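Short chain dehydrogenase (Leptospira borgpetersenii serovar Hardjo-bovis, PDB 6UH2) binds NAD+ and, as a member of the short-chain dehydrogenase/reductase family, probably oxidises or reduces alcohol and carbonyl groups with the nucleotide as hydride carrier. Local coordinates at residues Tyr131-Trp136 / Ala192-Arg197; Glu107-Glu112 / Ser169-Ala174; Glu53-Asp58 / Phe64-Ala69. All coordinates share one frame; numbering follows the deposited sequence.

Overall arrangement
Following the chain from the N terminus, contact 3 comes first: it closes the short loop that leaves strand 46-51 and returns as the edge strand 64-68, beside the adenosine half of NAD. Contacts 2 and 1 follow in series with it and cross each other, their segments alternating along the chain. Contact 2 joins the turn leading into helix 111-139 to the N-terminal end of helix 171-191, and contact 1 joins a later part of the first helix to the loop that carries the second into strand 197-203. With centres about 33 Å apart, they join these successive helical units near both ends. Contacts 2 and 3 both reach NAD, whereas contact 1 lies away from it.

Contact 1: residues Tyr131-Trp136 / Ala192-Arg197; sequences YTFRLW and APYGIR
Ile-196 packs its CD1 methyl against two aromatic side chains of helix 111-139, Phe-133 and Trp-136, and this is the close-packed part of the contact. CD1 of Ile-196 lies at the edge of the indole, 3.7 Å from CE3 of Trp-136, and also 3.9 Å from CD1 of Phe-133. Because CG1 of Ile-196 stands anti to its carbonyl carbon (chi1 -68°), the longer branch reaches to the helix, while the CG2 methyl lies 3.9 Å from CZ3 of Trp-136. From its own helix, the CG2 methyl of Thr-132 covers one face of the indole near the rim; from the loop before the helix, the carbonyl of Pro-91 accepts a bond from NE1. Ala-191, at the end of helix 171-191, touches both Phe-133 and Ile-196.

Toward solvent the contact thins to a single aromatic pair. Phe-133 turns its edge to the face of exposed Tyr-194 in an offset edge-to-face stack, with ring planes at 86° and CZ of Phe-133 3.7 Å from CE2 of Tyr-194. No hydrogen bond spans the two segments. Helices 111-139 and 171-191 are successive crossovers linking parallel strands 93-96, 144-148 and 197-203, packed side by side as in the Rossmann fold.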
loop_
_atom_site.group_PDB
_atom_site.type_symbol
_atom_site.label_atom_id
_atom_site.label_comp_id
_atom_site.label_asym_id
_atom_site.label_seq_id
_atom_site.Cartn_x
_atom_site.Cartn_y
_atom_site.Cartn_z
ATOM N N TYR B 131 -17.503 -14.816 11.149
ATOM C CA TYR B 131 -17.145 -16.208 11.398
ATOM C C TYR B 131 -15.639 -16.376 11.516
ATOM O O TYR B 131 -15.159 -17.156 12.344
ATOM C CB TYR B 131 -17.707 -17.115 10.297
ATOM C CG TYR B 131 -19.123 -17.493 10.624
ATOM C CD1 TYR B 131 -19.409 -18.598 11.420
ATOM C CD2 TYR B 131 -20.173 -16.700 10.199
ATOM C CE1 TYR B 131 -20.717 -18.912 11.761
ATOM C CE2 TYR B 131 -21.473 -17.003 10.534
ATOM C CZ TYR B 131 -21.746 -18.104 11.311
ATOM O OH TYR B 131 -23.066 -18.373 11.630
ATOM N N THR B 132 -14.879 -15.644 10.706
ATOM C CA THR B 132 -13.425 -15.770 10.739
ATOM C C THR B 132 -12.847 -15.177 12.023
ATOM O O THR B 132 -11.987 -15.792 12.666
ATOM C CB THR B 132 -12.833 -15.096 9.495
ATOM O OG1 THR B 132 -13.339 -15.758 8.330
ATOM C CG2 THR B 132 -11.350 -15.213 9.497
ATOM N N PHE B 133 -13.329 -13.994 12.420
ATOM C CA PHE B 133 -12.909 -13.389 13.685
ATOM C C PHE B 133 -13.180 -14.311 14.870
ATOM O O PHE B 133 -12.301 -14.531 15.711
ATOM C CB PHE B 133 -13.615 -12.048 13.892
ATOM C CG PHE B 133 -13.323 -11.415 15.224
ATOM C CD1 PHE B 133 -12.120 -10.757 15.444
ATOM C CD2 PHE B 133 -14.243 -11.492 16.263
ATOM C CE1 PHE B 133 -11.848 -10.175 16.674
ATOM C CE2 PHE B 133 -13.978 -10.904 17.488
ATOM C CZ PHE B 133 -12.778 -10.245 17.691
ATOM N N ARG B 134 -14.402 -14.843 14.964
ATOM C CA ARG B 134 -14.742 -15.713 16.087
ATOM C C ARG B 134 -13.841 -16.945 16.135
ATOM O O ARG B 134 -13.391 -17.353 17.214
ATOM C CB ARG B 134 -16.217 -16.113 16.005
ATOM C CG ARG B 134 -17.180 -14.968 16.333
ATOM C CD ARG B 134 -18.655 -15.371 16.193
ATOM N NE ARG B 134 -18.968 -16.575 16.950
ATOM C CZ ARG B 134 -19.420 -16.585 18.201
ATOM N NH1 ARG B 134 -19.623 -15.446 18.851
ATOM N NH2 ARG B 134 -19.671 -17.740 18.801
ATOM N N LEU B 135 -13.553 -17.542 14.978
ATOM C CA LEU B 135 -12.719 -18.743 14.956
ATOM C C LEU B 135 -11.277 -18.425 15.335
ATOM O O LEU B 135 -10.665 -19.151 16.131
ATOM C CB LEU B 135 -12.793 -19.400 13.577
ATOM C CG LEU B 135 -11.933 -20.645 13.309
ATOM C CD1 LEU B 135 -12.363 -21.845 14.174
ATOM C CD2 LEU B 135 -11.962 -20.989 11.817
ATOM N N TRP B 136 -10.716 -17.347 14.775
ATOM C CA TRP B 136 -9.340 -16.967 15.097
ATOM C C TRP B 136 -9.188 -16.614 16.570
ATOM O O TRP B 136 -8.230 -17.039 17.231
ATOM C CB TRP B 136 -8.914 -15.782 14.240
ATOM C CG TRP B 136 -8.652 -16.129 12.827
ATOM C CD1 TRP B 136 -8.503 -17.376 12.297
ATOM C CD2 TRP B 136 -8.511 -15.209 11.748
ATOM N NE1 TRP B 136 -8.275 -17.287 10.938
ATOM C CE2 TRP B 136 -8.265 -15.966 10.580
ATOM C CE3 TRP B 136 -8.559 -13.814 11.656
ATOM C CZ2 TRP B 136 -8.063 -15.369 9.329
ATOM C CZ3 TRP B 136 -8.371 -13.220 10.408
ATOM C CH2 TRP B 136 -8.132 -13.999 9.265
ATOM N N ALA B 192 -7.705 -5.655 16.704
ATOM C CA ALA B 192 -6.292 -5.477 17.026
ATOM C C ALA B 192 -5.855 -6.116 18.341
ATOM O O ALA B 192 -4.751 -6.685 18.367
ATOM C CB ALA B 192 -5.945 -3.982 17.034
ATOM N N PRO B 193 -6.619 -6.064 19.445
ATOM C CA PRO B 193 -6.148 -6.704 20.692
ATOM C C PRO B 193 -5.886 -8.189 20.554
ATOM O O PRO B 193 -5.145 -8.754 21.371
ATOM C CB PRO B 193 -7.287 -6.438 21.685
ATOM C CG PRO B 193 -7.992 -5.246 21.158
ATOM C CD PRO B 193 -7.865 -5.303 19.660
ATOM N N TYR B 194 -6.468 -8.837 19.548
ATOM C CA TYR B 194 -6.259 -10.246 19.256
ATOM C C TYR B 194 -5.185 -10.483 18.202
ATOM O O TYR B 194 -5.067 -11.604 17.699
ATOM C CB TYR B 194 -7.576 -10.873 18.804
ATOM C CG TYR B 194 -8.684 -10.617 19.797
ATOM C CD1 TYR B 194 -8.843 -11.437 20.909
ATOM C CD2 TYR B 194 -9.549 -9.537 19.641
ATOM C CE1 TYR B 194 -9.848 -11.201 21.834
ATOM C CE2 TYR B 194 -10.557 -9.297 20.558
ATOM C CZ TYR B 194 -10.699 -10.135 21.648
ATOM O OH TYR B 194 -11.694 -9.905 22.561
ATOM N N GLY B 195 -4.409 -9.458 17.857
ATOM C CA GLY B 195 -3.340 -9.614 16.891
ATOM C C GLY B 195 -3.787 -9.803 15.459
ATOM O O GLY B 195 -3.009 -10.292 14.636
ATOM N N ILE B 196 -5.028 -9.448 15.144
ATOM C CA ILE B 196 -5.600 -9.621 13.811
ATOM C C ILE B 196 -5.534 -8.280 13.096
ATOM O O ILE B 196 -5.998 -7.269 13.633
ATOM C CB ILE B 196 -7.051 -10.136 13.904
ATOM C CG1 ILE B 196 -7.075 -11.571 14.441
ATOM C CG2 ILE B 196 -7.787 -10.046 12.554
ATOM C CD1 ILE B 196 -8.441 -12.011 14.926
ATOM N N ARG B 197 -4.958 -8.262 11.892
ATOM C CA ARG B 197 -4.908 -7.058 11.070
ATOM C C ARG B 197 -6.014 -7.078 10.019
ATOM O O ARG B 197 -6.386 -8.137 9.507
ATOM C CB ARG B 197 -3.547 -6.914 10.368
ATOM C CG ARG B 197 -2.373 -6.823 11.330
ATOM C CD ARG B 197 -1.121 -6.289 10.648
ATOM N NE ARG B 197 -0.404 -7.298 9.854
ATOM C CZ ARG B 197 -0.271 -7.255 8.530
ATOM N NH1 ARG B 197 -0.809 -6.247 7.833
ATOM N NH2 ARG B 197 0.427 -8.206 7.906
#

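Contact 2: residues Glu107-Glu112 / Ser169-Ala174; sequences EDRTDE and SPEVYA. With NAD (nicotinamide-adenine-dinucleotide), chain D.
Arg-109 and Glu-171 approach from opposite directions and meet side-on, the guanidinium offering NE and NH2 to the two carboxylate oxygens in a bidentate salt bridge. The NE bond to OE2 of Glu-171 is short and fairly straight, 2.7 Å at 166°, and OE2 lies almost in the guanidinium plane. The second bond, from NH2 of Arg-109 to OE1 of Glu-171, is longer at 3.1 Å and more bent, OE1 lying tilted from the guanidinium plane, in keeping with the 40° between the two flat groups. Glu-171 holds CG between its backbone N and carbonyl carbon (chi1 68°), and a second bend at chi2 folds the carboxylate back toward the start of helix 171-191; there OE2 also accepts a weak bond from the backbone N of Val-172. CB of Pro-170 packs obliquely against the guanidinium, 3.2 Å from NH2 of Arg-109.

Arg-109 has further partners: NH1 forms a salt bridge with Glu-113 and NH2 a hydrogen bond with the carbonyl of Thr-104. OH of Tyr-173 shares a 2.7 Å hydrogen bond with O2D of NAD, in its ring plane. The arginine, paired with both Glu-171 and Glu-113, probably keeps these carboxylates ionised, and the bridge ties the turn before helix 111-139 to the first turn of the helix carrying Tyr-173.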
loop_
_atom_site.group_PDB
_atom_site.type_symbol
_atom_site.label_atom_id
_atom_site.label_comp_id
_atom_site.label_asym_id
_atom_site.label_seq_id
_atom_site.Cartn_x
_atom_site.Cartn_y
_atom_site.Cartn_z
ATOM N N GLU B 107 -32.970 6.496 -10.541
ATOM C CA GLU B 107 -34.409 6.673 -10.402
ATOM C C GLU B 107 -35.181 5.397 -10.710
ATOM O O GLU B 107 -36.369 5.311 -10.377
ATOM C CB GLU B 107 -34.900 7.834 -11.276
ATOM C CG GLU B 107 -34.667 7.704 -12.760
ATOM C CD GLU B 107 -33.318 8.260 -13.205
ATOM O OE1 GLU B 107 -32.440 8.494 -12.338
ATOM O OE2 GLU B 107 -33.139 8.457 -14.433
ATOM N N ASP B 108 -34.527 4.403 -11.304
ATOM C CA ASP B 108 -35.147 3.131 -11.627
ATOM C C ASP B 108 -34.725 2.012 -10.691
ATOM O O ASP B 108 -35.144 0.866 -10.899
ATOM C CB ASP B 108 -34.819 2.740 -13.074
ATOM C CG ASP B 108 -35.390 3.715 -14.087
ATOM O OD1 ASP B 108 -36.399 4.384 -13.781
ATOM O OD2 ASP B 108 -34.824 3.818 -15.185
ATOM N N ARG B 109 -33.909 2.307 -9.676
ATOM C CA ARG B 109 -33.455 1.273 -8.750
ATOM C C ARG B 109 -34.641 0.642 -8.035
ATOM O O ARG B 109 -35.468 1.344 -7.447
ATOM C CB ARG B 109 -32.487 1.854 -7.709
ATOM C CG ARG B 109 -31.857 0.775 -6.787
ATOM C CD ARG B 109 -30.707 0.003 -7.481
ATOM N NE ARG B 109 -29.819 0.986 -8.073
ATOM C CZ ARG B 109 -29.737 1.238 -9.368
ATOM N NH1 ARG B 109 -30.445 0.514 -10.237
ATOM N NH2 ARG B 109 -28.948 2.220 -9.786
ATOM N N THR B 110 -34.713 -0.688 -8.079
ATOM C CA THR B 110 -35.718 -1.429 -7.332
ATOM C C THR B 110 -35.137 -1.875 -6.005
ATOM O O THR B 110 -33.917 -1.916 -5.823
ATOM C CB THR B 110 -36.187 -2.651 -8.113
ATOM O OG1 THR B 110 -35.099 -3.581 -8.208
ATOM C CG2 THR B 110 -36.634 -2.241 -9.500
ATOM N N ASP B 111 -36.020 -2.212 -5.061
ATOM C CA ASP B 111 -35.502 -2.702 -3.785
ATOM C C ASP B 111 -34.790 -4.038 -3.946
ATOM O O ASP B 111 -33.845 -4.332 -3.209
ATOM C CB ASP B 111 -36.625 -2.811 -2.762
ATOM C CG ASP B 111 -37.176 -1.457 -2.368
ATOM O OD1 ASP B 111 -36.430 -0.447 -2.462
ATOM O OD2 ASP B 111 -38.354 -1.399 -1.973
ATOM N N GLU B 112 -35.216 -4.854 -4.900
ATOM C CA GLU B 112 -34.549 -6.131 -5.096
ATOM C C GLU B 112 -33.113 -5.930 -5.568
ATOM O O GLU B 112 -32.198 -6.610 -5.089
ATOM C CB GLU B 112 -35.356 -6.987 -6.076
ATOM C CG GLU B 112 -36.729 -7.432 -5.523
ATOM C CD GLU B 112 -37.777 -6.306 -5.396
ATOM O OE1 GLU B 112 -37.680 -5.263 -6.094
ATOM O OE2 GLU B 112 -38.715 -6.475 -4.584
ATOM N N SER B 169 -22.732 3.412 -12.909
ATOM C CA SER B 169 -22.313 2.997 -11.571
ATOM C C SER B 169 -23.327 3.525 -10.560
ATOM O O SER B 169 -23.593 4.731 -10.538
ATOM C CB SER B 169 -20.914 3.496 -11.234
ATOM O OG SER B 169 -20.459 2.883 -10.041
ATOM N N PRO B 170 -23.923 2.672 -9.737
ATOM C CA PRO B 170 -25.136 3.066 -9.018
ATOM C C PRO B 170 -24.873 3.578 -7.610
ATOM O O PRO B 170 -23.787 3.394 -7.054
ATOM C CB PRO B 170 -25.932 1.757 -8.990
ATOM C CG PRO B 170 -24.831 0.720 -8.778
ATOM C CD PRO B 170 -23.642 1.234 -9.579
ATOM N N GLU B 171 -25.900 4.198 -7.022
ATOM C CA GLU B 171 -25.791 4.740 -5.672
ATOM C C GLU B 171 -25.435 3.664 -4.661
ATOM O O GLU B 171 -24.671 3.916 -3.726
ATOM C CB GLU B 171 -27.100 5.428 -5.269
ATOM C CG GLU B 171 -28.299 4.484 -5.072
ATOM C CD GLU B 171 -28.573 3.628 -6.290
ATOM O OE1 GLU B 171 -28.777 4.205 -7.368
ATOM O OE2 GLU B 171 -28.553 2.380 -6.185
ATOM N N VAL B 172 -25.975 2.454 -4.833
ATOM C CA VAL B 172 -25.798 1.429 -3.814
ATOM C C VAL B 172 -24.372 0.891 -3.845
ATOM O O VAL B 172 -23.845 0.449 -2.818
ATOM C CB VAL B 172 -26.852 0.313 -3.992
ATOM C CG1 VAL B 172 -26.666 -0.424 -5.333
ATOM C CG2 VAL B 172 -26.801 -0.661 -2.827
ATOM N N TYR B 173 -23.724 0.914 -5.015
ATOM C CA TYR B 173 -22.315 0.529 -5.067
ATOM C C TYR B 173 -21.456 1.521 -4.290
ATOM O O TYR B 173 -20.580 1.119 -3.514
ATOM C CB TYR B 173 -21.855 0.433 -6.519
ATOM C CG TYR B 173 -20.515 -0.246 -6.700
ATOM C CD1 TYR B 173 -20.390 -1.618 -6.551
ATOM C CD2 TYR B 173 -19.379 0.486 -7.024
ATOM C CE1 TYR B 173 -19.158 -2.250 -6.733
ATOM C CE2 TYR B 173 -18.146 -0.131 -7.198
ATOM C CZ TYR B 173 -18.046 -1.500 -7.052
ATOM O OH TYR B 173 -16.825 -2.130 -7.222
ATOM N N ALA B 174 -21.701 2.823 -4.475
ATOM C CA ALA B 174 -20.984 3.831 -3.700
ATOM C C ALA B 174 -21.243 3.656 -2.210
ATOM O O ALA B 174 -20.316 3.701 -1.395
ATOM C CB ALA B 174 -21.401 5.234 -4.151
HETATM P PA NAD D . -16.403 -10.277 -11.007
HETATM O O1A NAD D . -17.873 -9.902 -11.325
HETATM O O2A NAD D . -15.477 -10.751 -12.128
HETATM O O5B NAD D . -16.329 -11.372 -9.791
HETATM C C5B NAD D . -17.132 -11.308 -8.627
HETATM C C4B NAD D . -17.174 -12.732 -8.141
HETATM O O4B NAD D . -17.987 -12.669 -6.909
HETATM C C3B NAD D . -17.880 -13.692 -9.111
HETATM O O3B NAD D . -17.108 -14.906 -9.277
HETATM C C2B NAD D . -19.183 -14.028 -8.373
HETATM O O2B NAD D . -19.653 -15.349 -8.674
HETATM C C1B NAD D . -18.800 -13.813 -6.890
HETATM N N9A NAD D . -20.046 -13.675 -6.142
HETATM C C8A NAD D . -21.210 -13.004 -6.512
HETATM N N7A NAD D . -22.149 -13.151 -5.616
HETATM C C5A NAD D . -21.599 -13.967 -4.628
HETATM C C6A NAD D . -22.101 -14.498 -3.444
HETATM N N6A NAD D . -23.358 -14.254 -3.021
HETATM N N1A NAD D . -21.287 -15.259 -2.697
HETATM C C2A NAD D . -20.040 -15.509 -3.101
HETATM N N3A NAD D . -19.478 -15.057 -4.225
HETATM C C4A NAD D . -20.299 -14.288 -4.956
HETATM O O3 NAD D . -15.691 -9.040 -10.242
HETATM P PN NAD D . -14.183 -8.468 -10.230
HETATM O O1N NAD D . -14.018 -7.328 -11.267
HETATM O O2N NAD D . -13.238 -9.669 -10.134
HETATM O O5D NAD D . -14.331 -7.676 -8.756
HETATM C C5D NAD D . -13.798 -8.286 -7.600
HETATM C C4D NAD D . -13.887 -7.250 -6.483
HETATM O O4D NAD D . -13.242 -5.973 -6.875
HETATM C C3D NAD D . -15.345 -6.864 -6.236
HETATM O O3D NAD D . -15.559 -6.565 -4.851
HETATM C C2D NAD D . -15.563 -5.532 -7.017
HETATM O O2D NAD D . -16.565 -4.700 -6.457
HETATM C C1D NAD D . -14.152 -4.907 -6.826
HETATM N N1N NAD D . -13.758 -3.940 -7.911
HETATM C C2N NAD D . -13.754 -4.311 -9.221
HETATM C C3N NAD D . -13.388 -3.392 -10.172
HETATM C C7N NAD D . -13.392 -3.806 -11.604
HETATM O O7N NAD D . -13.250 -2.941 -12.455
HETATM N N7N NAD D . -13.542 -5.117 -11.898
HETATM C C4N NAD D . -13.023 -2.098 -9.762
HETATM C C5N NAD D . -13.043 -1.754 -8.443
HETATM C C6N NAD D . -13.417 -2.711 -7.503
#

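Contact 3: residues Glu53-Asp58 / Phe64-Ala69. With NAD (nicotinamide-adenine-dinucleotide), chain D.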
loop_
_atom_site.group_PDB
_atom_site.type_symbol
_atom_site.label_atom_id
_atom_site.label_comp_id
_atom_site.label_asym_id
_atom_site.label_seq_id
_atom_site.Cartn_x
_atom_site.Cartn_y
_atom_site.Cartn_z
ATOM N N GLU B 53 -20.103 -19.683 -8.408
ATOM C CA GLU B 53 -19.683 -20.037 -9.754
ATOM C C GLU B 53 -18.386 -20.827 -9.710
ATOM O O GLU B 53 -17.471 -20.518 -8.937
ATOM C CB GLU B 53 -19.484 -18.786 -10.618
ATOM C CG GLU B 53 -20.742 -17.975 -10.818
ATOM C CD GLU B 53 -21.859 -18.800 -11.417
ATOM O OE1 GLU B 53 -23.008 -18.710 -10.924
ATOM O OE2 GLU B 53 -21.576 -19.548 -12.376
ATOM N N GLN B 54 -18.312 -21.832 -10.556
ATOM C CA GLN B 54 -17.120 -22.646 -10.652
ATOM C C GLN B 54 -15.990 -21.844 -11.292
ATOM O O GLN B 54 -16.240 -21.039 -12.196
ATOM C CB GLN B 54 -17.426 -23.889 -11.488
ATOM C CG GLN B 54 -16.298 -24.886 -11.591
ATOM C CD GLN B 54 -16.631 -26.004 -12.548
ATOM O OE1 GLN B 54 -17.665 -25.969 -13.218
ATOM N NE2 GLN B 54 -15.764 -27.006 -12.616
ATOM N N PRO B 55 -14.748 -22.029 -10.843
ATOM C CA PRO B 55 -13.610 -21.426 -11.544
ATOM C C PRO B 55 -13.604 -21.821 -13.015
ATOM O O PRO B 55 -13.961 -22.942 -13.376
ATOM C CB PRO B 55 -12.399 -22.000 -10.802
ATOM C CG PRO B 55 -12.911 -22.282 -9.434
ATOM C CD PRO B 55 -14.334 -22.728 -9.614
ATOM N N SER B 56 -13.216 -20.874 -13.871
ATOM C CA SER B 56 -13.153 -21.100 -15.309
ATOM C C SER B 56 -11.864 -21.776 -15.738
ATOM O O SER B 56 -11.755 -22.199 -16.894
ATOM C CB SER B 56 -13.303 -19.778 -16.064
ATOM O OG SER B 56 -14.671 -19.457 -16.239
ATOM N N VAL B 57 -10.899 -21.887 -14.836
ATOM C CA VAL B 57 -9.614 -22.514 -15.094
ATOM C C VAL B 57 -9.502 -23.737 -14.202
ATOM O O VAL B 57 -9.928 -23.705 -13.042
ATOM C CB VAL B 57 -8.457 -21.529 -14.824
ATOM C CG1 VAL B 57 -7.107 -22.221 -14.977
ATOM C CG2 VAL B 57 -8.572 -20.321 -15.748
ATOM N N ASP B 58 -8.942 -24.817 -14.746
ATOM C CA ASP B 58 -8.585 -25.995 -13.961
ATOM C C ASP B 58 -7.163 -25.794 -13.447
ATOM O O ASP B 58 -6.192 -25.981 -14.184
ATOM C CB ASP B 58 -8.701 -27.262 -14.804
ATOM C CG ASP B 58 -8.391 -28.521 -14.013
ATOM O OD1 ASP B 58 -8.178 -28.421 -12.785
ATOM O OD2 ASP B 58 -8.362 -29.612 -14.617
ATOM N N PHE B 64 -5.471 -26.457 -4.093
ATOM C CA PHE B 64 -6.626 -25.617 -4.377
ATOM C C PHE B 64 -7.920 -26.374 -4.107
ATOM O O PHE B 64 -8.035 -27.553 -4.430
ATOM C CB PHE B 64 -6.645 -25.135 -5.833
ATOM C CG PHE B 64 -7.892 -24.367 -6.185
ATOM C CD1 PHE B 64 -8.044 -23.061 -5.772
ATOM C CD2 PHE B 64 -8.918 -24.963 -6.902
ATOM C CE1 PHE B 64 -9.191 -22.339 -6.076
ATOM C CE2 PHE B 64 -10.077 -24.254 -7.212
ATOM C CZ PHE B 64 -10.209 -22.940 -6.801
ATOM N N GLU B 65 -8.901 -25.680 -3.539
ATOM C CA GLU B 65 -10.229 -26.235 -3.306
ATOM C C GLU B 65 -11.285 -25.173 -3.600
ATOM O O GLU B 65 -11.173 -24.040 -3.124
ATOM C CB GLU B 65 -10.360 -26.726 -1.856
ATOM C CG GLU B 65 -11.754 -27.143 -1.455
ATOM C CD GLU B 65 -11.801 -27.747 -0.062
ATOM O OE1 GLU B 65 -10.749 -27.791 0.614
ATOM O OE2 GLU B 65 -12.891 -28.184 0.355
ATOM N N TRP B 66 -12.303 -25.536 -4.381
ATOM C CA TRP B 66 -13.464 -24.679 -4.606
ATOM C C TRP B 66 -14.628 -25.188 -3.772
ATOM O O TRP B 66 -14.955 -26.380 -3.811
ATOM C CB TRP B 66 -13.874 -24.640 -6.080
ATOM C CG TRP B 66 -15.234 -23.978 -6.320
ATOM C CD1 TRP B 66 -15.625 -22.714 -5.936
ATOM C CD2 TRP B 66 -16.356 -24.553 -6.994
ATOM N NE1 TRP B 66 -16.932 -22.482 -6.322
ATOM C CE2 TRP B 66 -17.396 -23.592 -6.983
ATOM C CE3 TRP B 66 -16.587 -25.788 -7.611
ATOM C CZ2 TRP B 66 -18.641 -23.833 -7.567
ATOM C CZ3 TRP B 66 -17.828 -26.025 -8.191
ATOM C CH2 TRP B 66 -18.837 -25.057 -8.162
ATOM N N ILE B 67 -15.249 -24.289 -3.020
ATOM C CA ILE B 67 -16.468 -24.604 -2.291
ATOM C C ILE B 67 -17.593 -23.777 -2.893
ATOM O O ILE B 67 -17.564 -22.542 -2.845
ATOM C CB ILE B 67 -16.315 -24.338 -0.788
ATOM C CG1 ILE B 67 -15.173 -25.195 -0.228
ATOM C CG2 ILE B 67 -17.628 -24.616 -0.074
ATOM C CD1 ILE B 67 -14.796 -24.854 1.196
ATOM N N GLN B 68 -18.578 -24.452 -3.473
ATOM C CA GLN B 68 -19.745 -23.748 -3.994
ATOM C C GLN B 68 -20.537 -23.167 -2.824
ATOM O O GLN B 68 -21.080 -23.911 -2.001
ATOM C CB GLN B 68 -20.589 -24.707 -4.824
ATOM C CG GLN B 68 -21.855 -24.096 -5.415
ATOM C CD GLN B 68 -22.669 -25.133 -6.182
ATOM O OE1 GLN B 68 -22.137 -26.153 -6.608
ATOM N NE2 GLN B 68 -23.960 -24.882 -6.341
ATOM N N ALA B 69 -20.605 -21.838 -2.741
ATOM C CA ALA B 69 -21.158 -21.208 -1.552
ATOM C C ALA B 69 -21.696 -19.829 -1.883
ATOM O O ALA B 69 -21.219 -19.154 -2.798
ATOM C CB ALA B 69 -20.112 -21.081 -0.442
HETATM P PA NAD D . -16.403 -10.277 -11.007
HETATM O O1A NAD D . -17.873 -9.902 -11.325
HETATM O O2A NAD D . -15.477 -10.751 -12.128
HETATM O O5B NAD D . -16.329 -11.372 -9.791
HETATM C C5B NAD D . -17.132 -11.308 -8.627
HETATM C C4B NAD D . -17.174 -12.732 -8.141
HETATM O O4B NAD D . -17.987 -12.669 -6.909
HETATM C C3B NAD D . -17.880 -13.692 -9.111
HETATM O O3B NAD D . -17.108 -14.906 -9.277
HETATM C C2B NAD D . -19.183 -14.028 -8.373
HETATM O O2B NAD D . -19.653 -15.349 -8.674
HETATM C C1B NAD D . -18.800 -13.813 -6.890
HETATM N N9A NAD D . -20.046 -13.675 -6.142
HETATM C C8A NAD D . -21.210 -13.004 -6.512
HETATM N N7A NAD D . -22.149 -13.151 -5.616
HETATM C C5A NAD D . -21.599 -13.967 -4.628
HETATM C C6A NAD D . -22.101 -14.498 -3.444
HETATM N N6A NAD D . -23.358 -14.254 -3.021
HETATM N N1A NAD D . -21.287 -15.259 -2.697
HETATM C C2A NAD D . -20.040 -15.509 -3.101
HETATM N N3A NAD D . -19.478 -15.057 -4.225
HETATM C C4A NAD D . -20.299 -14.288 -4.956
HETATM O O3 NAD D . -15.691 -9.040 -10.242
HETATM P PN NAD D . -14.183 -8.468 -10.230
HETATM O O1N NAD D . -14.018 -7.328 -11.267
HETATM O O2N NAD D . -13.238 -9.669 -10.134
HETATM O O5D NAD D . -14.331 -7.676 -8.756
HETATM C C5D NAD D . -13.798 -8.286 -7.600
HETATM C C4D NAD D . -13.887 -7.250 -6.483
HETATM O O4D NAD D . -13.242 -5.973 -6.875
HETATM C C3D NAD D . -15.345 -6.864 -6.236
HETATM O O3D NAD D . -15.559 -6.565 -4.851
HETATM C C2D NAD D . -15.563 -5.532 -7.017
HETATM O O2D NAD D . -16.565 -4.700 -6.457
HETATM C C1D NAD D . -14.152 -4.907 -6.826
HETATM N N1N NAD D . -13.758 -3.940 -7.911
HETATM C C2N NAD D . -13.754 -4.311 -9.221
HETATM C C3N NAD D . -13.388 -3.392 -10.172
HETATM C C7N NAD D . -13.392 -3.806 -11.604
HETATM O O7N NAD D . -13.250 -2.941 -12.455
HETATM N N7N NAD D . -13.542 -5.117 -11.898
HETATM C C4N NAD D . -13.023 -2.098 -9.762
HETATM C C5N NAD D . -13.043 -1.754 -8.443
HETATM C C6N NAD D . -13.417 -2.711 -7.503
#
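Pro-55 and Gln-54 lie across one face of the Trp-66 indole, where the loop after strand 46-51 turns back over edge strand 64-68 of the Rossmann-fold sheet. Both contacts are CH-pi interactions. CD of Pro-55 stands 3.8 Å from the centroid of the five-membered ring of Trp-66, only 15° off its normal, and CA of Gln-54 sits in the same way above the six-membered ring. CB and CG of Gln-54 cross above the CH2–CZ3–CE3 rim, with CB 3.8 Å from CH2 of Trp-66, before the amide leads away from the ring. The neighbouring atom CG of Pro-55 meets the edge of the Phe-64 ring, 3.8 Å from CZ of Phe-64, so that one proline edge rests on both aromatic side chains.

The next shell sets the rings in place. Trp-66 has CG anti to its backbone N (chi1 169°), which carries the indole up to the loop; the opposite face is approached by the backbone N of Gln-68. NE1 of Trp-66 donates to the carbonyl of Asp-51, an NAD-binding residue. Phe-64 rests on Cys-49 of the adjoining strand and on Val-37 and Leu-41 of helix 31-42, and its ring meets that of Tyr-59.

Beyond these lies the cofactor, whose adenosine half touches both segments. The backbone of Glu-53 is fixed at both ends: its N bonds to OD1 of Asp-51 and its O to OG of Ser-29, in what is probably the glycine-rich turn of the Rossmann type. Ala-69 is backbone-bonded to Asp-51 and brings its O within 3.8 Å of C2A of NAD. On the ribose, O2B of NAD is approached by CG of Glu-53 at 3.6 Å.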